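Local coordinates for protein eukaryotic translation initiation factor 4 gamma 5 (Trypanosoma cruzi, PDB 6OZU) that probably acts as a scaffold in translation initiation, with a helical MIF4G domain of the kind that binds an eIF4A-type RNA helicase in related factors, at residues F99-A107 and H155-R166. Numbering follows the deposited sequence. Where two conformers were deposited one is given.
Sequences FENAEEAQA and HVLEWLLYGTER. With SO4 (sulfate ion), chain G.
In the all-helical MIF4G domain, near-parallel segments 99-107 and 155-162, on helices 82-112 and 150-162, meet where E103 lies across the indole of W159. The segments run 12° apart with axes 10.8 Å from each other, and the W159 ring lies between them, with A102 and Q106 near its six-membered ring. E103 keeps CG anti to its own backbone N (chi1 -176°) and stays extended, which lays the chain over one indole face; CG sits 3.6 Å from the centroid of the five-membered ring, a CH-pi contact, and the carboxylate is turned almost parallel to the ring. The two oxygens then take different partners. R166 NH2 reaches E103 OE2 from above the carboxylate plane, 3.0 Å away, in a salt bridge, while OE1 takes a weak bond from H155 NE2 at 3.3 Å. R166 also makes a long salt bridge to E158. Helices stacked in antiparallel hairpins build the MIF4G fold, and helix 118-144 connects these two neighbours; its Q132 NE2 donates to A102 O. A water accepts from W159 NE1 at 3.1 Å and donates weakly to F99 O. G163, with positive phi, ends the helix and opens a type I turn to R166, where T164 CG2 lies 3.6 Å from E103 O and T164 OG1 donates to a sulfate, probably from the crystallisation liquor.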
loop_
_atom_site.group_PDB
_atom_site.type_symbol
_atom_site.label_atom_id
_atom_site.label_comp_id
_atom_site.label_asym_id
_atom_site.label_seq_id
_atom_site.Cartn_x
_atom_site.Cartn_y
_atom_site.Cartn_z
ATOM N N PHE A 99 5.413 -4.395 4.952
ATOM C CA PHE A 99 4.349 -5.386 4.767
ATOM C C PHE A 99 4.721 -6.737 5.375
ATOM O O PHE A 99 3.813 -7.502 5.724
ATOM C CB PHE A 99 3.853 -5.456 3.301
ATOM C CG PHE A 99 3.360 -4.092 2.864
ATOM C CD1 PHE A 99 2.296 -3.472 3.521
ATOM C CD2 PHE A 99 4.040 -3.368 1.885
ATOM C CE1 PHE A 99 1.900 -2.174 3.179
ATOM C CE2 PHE A 99 3.631 -2.061 1.540
ATOM C CZ PHE A 99 2.566 -1.483 2.187
ATOM N N GLU A 100 6.015 -6.959 5.657
ATOM C CA GLU A 100 6.482 -8.151 6.383
ATOM C C GLU A 100 6.059 -7.987 7.865
ATOM O O GLU A 100 5.623 -8.951 8.495
ATOM C CB GLU A 100 7.995 -8.249 6.329
ATOM C CG GLU A 100 8.542 -9.464 5.612
ATOM C CD GLU A 100 10.056 -9.548 5.737
ATOM O OE1 GLU A 100 10.537 -10.005 6.798
ATOM O OE2 GLU A 100 10.758 -9.127 4.793
ATOM N N ASN A 101 6.191 -6.749 8.399
ATOM C CA ASN A 101 5.781 -6.369 9.751
ATOM C C ASN A 101 4.290 -6.550 9.876
ATOM O O ASN A 101 3.854 -7.203 10.829
ATOM C CB ASN A 101 6.130 -4.900 10.056
ATOM C CG ASN A 101 7.585 -4.595 10.263
ATOM O OD1 ASN A 101 8.420 -5.470 10.508
ATOM N ND2 ASN A 101 7.930 -3.327 10.146
ATOM N N ALA A 102 3.502 -5.982 8.903
ATOM C CA ALA A 102 2.052 -6.109 8.866
ATOM C C ALA A 102 1.623 -7.581 8.867
ATOM O O ALA A 102 0.751 -7.924 9.645
ATOM C CB ALA A 102 1.483 -5.361 7.679
ATOM N N GLU A 103 2.305 -8.464 8.094
ATOM C CA GLU A 103 2.021 -9.903 8.056
ATOM C C GLU A 103 2.257 -10.571 9.420
ATOM O O GLU A 103 1.359 -11.238 9.933
ATOM C CB GLU A 103 2.860 -10.601 6.970
ATOM C CG GLU A 103 2.531 -12.079 6.817
ATOM C CD GLU A 103 3.342 -12.852 5.799
ATOM O OE1 GLU A 103 4.220 -12.251 5.139
ATOM O OE2 GLU A 103 3.095 -14.071 5.660
ATOM N N GLU A 104 3.457 -10.393 9.990
ATOM C CA GLU A 104 3.865 -10.937 11.286
ATOM C C GLU A 104 3.039 -10.406 12.470
ATOM O O GLU A 104 2.829 -11.155 13.424
ATOM C CB GLU A 104 5.377 -10.732 11.519
ATOM C CG GLU A 104 5.986 -11.597 12.619
ATOM C CD GLU A 104 5.700 -13.089 12.611
ATOM O OE1 GLU A 104 5.763 -13.718 11.528
ATOM O OE2 GLU A 104 5.428 -13.636 13.703
ATOM N N ALA A 105 2.558 -9.142 12.402
ATOM C CA ALA A 105 1.725 -8.531 13.434
ATOM C C ALA A 105 0.366 -9.249 13.486
ATOM O O ALA A 105 -0.142 -9.513 14.575
ATOM C CB ALA A 105 1.538 -7.052 13.134
ATOM N N GLN A 106 -0.183 -9.604 12.301
ATOM C CA GLN A 106 -1.420 -10.358 12.100
ATOM C C GLN A 106 -1.256 -11.773 12.698
ATOM O O GLN A 106 -2.127 -12.217 13.457
ATOM C CB GLN A 106 -1.745 -10.436 10.592
ATOM C CG GLN A 106 -3.070 -11.097 10.246
ATOM C CD GLN A 106 -4.261 -10.276 10.705
ATOM O OE1 GLN A 106 -4.399 -9.079 10.380
ATOM N NE2 GLN A 106 -5.150 -10.906 11.474
ATOM N N ALA A 107 -0.142 -12.458 12.351
ATOM C CA ALA A 107 0.231 -13.805 12.820
ATOM C C ALA A 107 0.395 -13.845 14.338
ATOM O O ALA A 107 -0.070 -14.793 14.972
ATOM C CB ALA A 107 1.515 -14.252 12.150
ATOM N N HIS A 155 1.258 -11.047 -2.598
ATOM C CA HIS A 155 1.708 -11.697 -1.347
ATOM C C HIS A 155 0.911 -11.229 -0.139
ATOM O O HIS A 155 0.608 -12.044 0.732
ATOM C CB HIS A 155 3.225 -11.511 -1.089
ATOM C CG HIS A 155 3.783 -12.344 0.043
ATOM N ND1 HIS A 155 4.602 -13.438 -0.198
ATOM C CD2 HIS A 155 3.659 -12.189 1.385
ATOM C CE1 HIS A 155 4.921 -13.921 0.995
ATOM N NE2 HIS A 155 4.368 -13.209 1.975
ATOM N N VAL A 156 0.545 -9.929 -0.078
ATOM C CA VAL A 156 -0.244 -9.396 1.039
ATOM C C VAL A 156 -1.657 -10.002 1.005
ATOM O O VAL A 156 -2.138 -10.478 2.040
ATOM C CB VAL A 156 -0.296 -7.845 1.070
ATOM C CG1 VAL A 156 -1.413 -7.334 1.991
ATOM C CG2 VAL A 156 1.043 -7.245 1.455
ATOM N N LEU A 157 -2.306 -9.989 -0.198
ATOM C CA LEU A 157 -3.647 -10.539 -0.444
ATOM C C LEU A 157 -3.725 -12.044 -0.179
ATOM O O LEU A 157 -4.760 -12.530 0.266
ATOM C CB LEU A 157 -4.150 -10.191 -1.859
ATOM C CG LEU A 157 -4.424 -8.707 -2.133
ATOM C CD1 LEU A 157 -4.878 -8.490 -3.540
ATOM C CD2 LEU A 157 -5.441 -8.157 -1.181
ATOM N N GLU A 158 -2.619 -12.765 -0.395
ATOM C CA GLU A 158 -2.505 -14.192 -0.092
ATOM C C GLU A 158 -2.759 -14.430 1.402
ATOM O O GLU A 158 -3.676 -15.177 1.711
ATOM C CB GLU A 158 -1.131 -14.732 -0.470
ATOM C CG GLU A 158 -0.966 -15.046 -1.944
ATOM C CD GLU A 158 0.242 -15.916 -2.228
ATOM O OE1 GLU A 158 0.335 -17.012 -1.626
ATOM O OE2 GLU A 158 1.098 -15.496 -3.043
ATOM N N TRP A 159 -2.018 -13.758 2.321
ATOM C CA TRP A 159 -2.241 -13.941 3.757
ATOM C C TRP A 159 -3.486 -13.227 4.255
ATOM O O TRP A 159 -4.140 -13.710 5.174
ATOM C CB TRP A 159 -1.011 -13.602 4.616
ATOM C CG TRP A 159 -0.493 -12.194 4.529
ATOM C CD1 TRP A 159 0.627 -11.777 3.862
ATOM C CD2 TRP A 159 -0.972 -11.049 5.276
ATOM N NE1 TRP A 159 0.861 -10.441 4.118
ATOM C CE2 TRP A 159 -0.126 -9.962 4.958
ATOM C CE3 TRP A 159 -2.013 -10.849 6.205
ATOM C CZ2 TRP A 159 -0.321 -8.682 5.501
ATOM C CZ3 TRP A 159 -2.207 -9.580 6.732
ATOM C CH2 TRP A 159 -1.366 -8.517 6.384
ATOM N N LEU A 160 -3.847 -12.104 3.627
ATOM C CA LEU A 160 -5.044 -11.340 3.991
ATOM C C LEU A 160 -6.317 -12.150 3.752
ATOM O O LEU A 160 -7.220 -12.111 4.592
ATOM C CB LEU A 160 -5.063 -10.027 3.202
ATOM C CG LEU A 160 -5.954 -8.899 3.710
ATOM C CD1 LEU A 160 -5.341 -8.226 4.943
ATOM C CD2 LEU A 160 -6.165 -7.873 2.627
ATOM N N LEU A 161 -6.378 -12.909 2.621
ATOM C CA LEU A 161 -7.534 -13.722 2.254
ATOM C C LEU A 161 -7.438 -15.183 2.673
ATOM O O LEU A 161 -8.430 -15.741 3.137
ATOM C CB LEU A 161 -7.801 -13.642 0.744
ATOM C CG LEU A 161 -8.115 -12.259 0.119
ATOM C CD1 LEU A 161 -8.102 -12.366 -1.401
ATOM C CD2 LEU A 161 -9.470 -11.702 0.601
ATOM N N TYR A 162 -6.275 -15.823 2.456
ATOM C CA TYR A 162 -6.061 -17.240 2.777
ATOM C C TYR A 162 -5.474 -17.496 4.158
ATOM O O TYR A 162 -5.359 -18.655 4.545
ATOM C CB TYR A 162 -5.209 -17.935 1.704
ATOM C CG TYR A 162 -5.848 -18.009 0.328
ATOM C CD1 TYR A 162 -6.801 -18.977 0.036
ATOM C CD2 TYR A 162 -5.438 -17.164 -0.700
ATOM C CE1 TYR A 162 -7.351 -19.088 -1.241
ATOM C CE2 TYR A 162 -5.994 -17.253 -1.976
ATOM C CZ TYR A 162 -6.948 -18.222 -2.242
ATOM O OH TYR A 162 -7.512 -18.319 -3.481
ATOM N N GLY A 163 -5.142 -16.436 4.897
ATOM C CA GLY A 163 -4.557 -16.548 6.223
ATOM C C GLY A 163 -3.044 -16.570 6.196
ATOM O O GLY A 163 -2.434 -16.882 5.162
ATOM N N THR A 164 -2.427 -16.247 7.338
ATOM C CA THR A 164 -0.966 -16.226 7.484
ATOM C C THR A 164 -0.370 -17.640 7.297
ATOM O O THR A 164 0.702 -17.772 6.704
ATOM C CB THR A 164 -0.544 -15.509 8.789
ATOM O OG1 THR A 164 -1.341 -15.975 9.890
ATOM C CG2 THR A 164 -0.686 -13.984 8.677
ATOM N N GLU A 165 -1.116 -18.687 7.715
ATOM C CA GLU A 165 -0.734 -20.090 7.520
ATOM C C GLU A 165 -1.263 -20.628 6.149
ATOM O O GLU A 165 -0.979 -21.776 5.792
ATOM C CB GLU A 165 -1.197 -20.959 8.707
ATOM N N ARG A 166 -2.018 -19.775 5.383
ATOM C CA ARG A 166 -2.598 -20.028 4.047
ATOM C C ARG A 166 -3.564 -21.240 4.002
ATOM O O ARG A 166 -3.829 -21.785 2.921
ATOM C CB ARG A 166 -1.504 -20.133 2.955
ATOM C CG ARG A 166 -1.156 -18.807 2.273
ATOM C CD ARG A 166 -0.045 -18.064 2.989
ATOM N NE ARG A 166 0.538 -17.016 2.151
ATOM C CZ ARG A 166 1.283 -16.017 2.612
ATOM N NH1 ARG A 166 1.780 -15.112 1.776
ATOM N NH2 ARG A 166 1.531 -15.910 3.915
HETATM S S SO4 G . -5.498 -15.806 9.939
HETATM O O1 SO4 G . -5.210 -17.168 9.464
HETATM O O2 SO4 G . -4.281 -15.202 10.486
HETATM O O3 SO4 G . -5.991 -14.969 8.838
HETATM O O4 SO4 G . -6.517 -15.875 10.988
HETATM O O HOH W 1 3.540 -9.492 2.919
#